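Local coordinates for protein aromatic amino acid aminotransferase I (Candida albicans WO-1, PDB 6HNU) that probably transfers amino groups between aromatic amino acids and 2-oxoglutarate, using pyridoxal 5'-phosphate as its cofactor, at residues S147-F152 with Q176-V181. Sequence-based numbering, arbitrary orientation.
Sequences STLRTF and QGVNTV
Q176 reaches across to the helix that carries L149 and R150 and lays its amide against the bases of both side chains. Its CG stands anti to the carbonyl carbon (chi1 -62°) and the chain runs straight beyond it (chi2 -176°), a shape that carries the amide over the gap between two backbones whose nearest CA atoms, those of L149 and Q176, are 7.6 Å apart. OE1 of Q176 lies 3.2 Å from CB of L149 and 3.4 Å from CG of R150, van der Waals contacts that leave this oxygen without a hydrogen bond to the 147-152 segment. The side chains of Q176 and R150 of the same chain cross at about a right angle. NE2 of Q176 makes a weak hydrogen bond to the carbonyl O of D146, one residue before that segment. Glutamine suits the spot, being long enough to span the gap and ending in a flat amide that can lie against CB and CG.

Apolar contact is slighter: CD2 of L149 meets CG1 of V178 at 4.2 Å, the two side chains meeting at a slant. Both are buried, where branched apolar ends are at home; L149 also touches S172, and V178 packs on I159 of the neighbouring strand 158-162.

These segments belong to the large domain of a class-I, fold-type I aminotransferase, where helices flank a mixed sheet. Helix 167-175 ends in a Schellman motif with G177 as its C-prime residue, whose positive phi glycine adopts readily, and the chain then turns into strand 179-186.

The charged end of R150 turns to the dimer interface. Arginine pairs an apolar stem, fit to lie beside the Q176 amide, with a guanidinium that a bend at chi3 (82°) redirects, its NH2 forming a salt bridge with D146 of the second subunit. R150 also packs on Q176 of that subunit.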
loop_
_atom_site.group_PDB
_atom_site.type_symbol
_atom_site.label_atom_id
_atom_site.label_comp_id
_atom_site.label_asym_id
_atom_site.label_seq_id
_atom_site.Cartn_x
_atom_site.Cartn_y
_atom_site.Cartn_z
ATOM N N SER B 147 -1.551 3.181 -9.222
ATOM C CA SER B 147 -1.601 4.661 -9.020
ATOM C C SER B 147 -1.402 5.409 -10.329
ATOM O O SER B 147 -2.085 6.455 -10.491
ATOM C CB SER B 147 -0.624 5.139 -7.974
ATOM O OG SER B 147 -0.923 4.506 -6.735
ATOM N N THR B 148 -0.550 4.907 -11.245
ATOM C CA THR B 148 -0.349 5.501 -12.592
ATOM C C THR B 148 -1.680 5.495 -13.355
ATOM O O THR B 148 -2.050 6.530 -13.936
ATOM C CB THR B 148 0.755 4.761 -13.357
ATOM O OG1 THR B 148 1.952 4.864 -12.563
ATOM C CG2 THR B 148 0.927 5.283 -14.762
ATOM N N LEU B 149 -2.346 4.352 -13.406
ATOM C CA LEU B 149 -3.637 4.236 -14.114
ATOM C C LEU B 149 -4.633 5.201 -13.462
ATOM O O LEU B 149 -5.365 5.891 -14.189
ATOM C CB LEU B 149 -4.118 2.793 -14.007
ATOM C CG LEU B 149 -3.417 1.775 -14.903
ATOM C CD1 LEU B 149 -3.667 0.387 -14.377
ATOM C CD2 LEU B 149 -3.904 1.909 -16.329
ATOM N N ARG B 150 -4.585 5.377 -12.138
ATOM C CA ARG B 150 -5.585 6.275 -11.484
ATOM C C ARG B 150 -5.292 7.754 -11.737
ATOM O O ARG B 150 -6.244 8.548 -11.577
ATOM C CB ARG B 150 -5.718 5.970 -9.989
ATOM C CG ARG B 150 -6.207 4.562 -9.715
ATOM C CD ARG B 150 -6.058 4.139 -8.263
ATOM N NE ARG B 150 -7.161 4.656 -7.488
ATOM C CZ ARG B 150 -7.356 4.458 -6.182
ATOM N NH1 ARG B 150 -8.440 4.937 -5.624
ATOM N NH2 ARG B 150 -6.482 3.783 -5.450
ATOM N N THR B 151 -4.044 8.115 -12.028
ATOM C CA THR B 151 -3.559 9.496 -12.235
ATOM C C THR B 151 -3.806 9.920 -13.690
ATOM O O THR B 151 -4.224 11.061 -13.882
ATOM C CB THR B 151 -2.087 9.576 -11.837
ATOM O OG1 THR B 151 -2.042 9.203 -10.457
ATOM C CG2 THR B 151 -1.463 10.926 -12.101
ATOM N N PHE B 152 -3.613 9.025 -14.676
ATOM C CA PHE B 152 -3.614 9.424 -16.113
ATOM C C PHE B 152 -4.809 8.866 -16.896
ATOM O O PHE B 152 -4.951 9.263 -18.045
ATOM C CB PHE B 152 -2.305 9.016 -16.766
ATOM C CG PHE B 152 -1.110 9.702 -16.172
ATOM C CD1 PHE B 152 -0.962 11.071 -16.268
ATOM C CD2 PHE B 152 -0.161 8.986 -15.468
ATOM C CE1 PHE B 152 0.150 11.712 -15.736
ATOM C CE2 PHE B 152 0.928 9.628 -14.907
ATOM C CZ PHE B 152 1.082 10.987 -15.036
ATOM N N GLN B 176 -9.912 -1.000 -13.893
ATOM C CA GLN B 176 -10.227 0.435 -13.982
ATOM C C GLN B 176 -10.933 0.765 -15.306
ATOM O O GLN B 176 -11.153 1.945 -15.548
ATOM C CB GLN B 176 -8.940 1.204 -13.774
ATOM C CG GLN B 176 -8.366 0.927 -12.399
ATOM C CD GLN B 176 -7.141 1.743 -12.142
ATOM O OE1 GLN B 176 -7.023 2.905 -12.561
ATOM N NE2 GLN B 176 -6.213 1.117 -11.432
ATOM N N GLY B 177 -11.345 -0.239 -16.075
ATOM C CA GLY B 177 -12.008 -0.047 -17.377
ATOM C C GLY B 177 -11.104 0.620 -18.399
ATOM O O GLY B 177 -11.622 1.346 -19.268
ATOM N N VAL B 178 -9.781 0.446 -18.294
ATOM C CA VAL B 178 -8.829 1.078 -19.243
ATOM C C VAL B 178 -8.475 0.055 -20.308
ATOM O O VAL B 178 -8.026 -1.043 -19.941
ATOM C CB VAL B 178 -7.607 1.639 -18.507
ATOM C CG1 VAL B 178 -6.619 2.260 -19.481
ATOM C CG2 VAL B 178 -8.074 2.621 -17.440
ATOM N N ASN B 179 -8.737 0.417 -21.566
ATOM C CA ASN B 179 -8.413 -0.401 -22.766
ATOM C C ASN B 179 -6.885 -0.530 -22.914
ATOM O O ASN B 179 -6.171 0.500 -22.872
ATOM C CB ASN B 179 -9.059 0.215 -24.005
ATOM C CG ASN B 179 -10.562 0.316 -23.859
ATOM O OD1 ASN B 179 -11.130 1.418 -23.894
ATOM N ND2 ASN B 179 -11.204 -0.809 -23.683
ATOM N N THR B 180 -6.399 -1.762 -23.074
ATOM C CA THR B 180 -4.964 -2.064 -23.342
ATOM C C THR B 180 -4.792 -2.484 -24.796
ATOM O O THR B 180 -4.977 -3.709 -25.086
ATOM C CB THR B 180 -4.487 -3.116 -22.348
ATOM O OG1 THR B 180 -5.240 -4.316 -22.531
ATOM C CG2 THR B 180 -4.692 -2.633 -20.932
ATOM N N VAL B 181 -4.428 -1.533 -25.650
ATOM C CA VAL B 181 -4.177 -1.803 -27.093
ATOM C C VAL B 181 -2.752 -2.313 -27.236
ATOM O O VAL B 181 -1.820 -1.613 -26.843
ATOM C CB VAL B 181 -4.459 -0.566 -27.950
ATOM C CG1 VAL B 181 -3.937 -0.711 -29.365
ATOM C CG2 VAL B 181 -5.953 -0.285 -27.969
#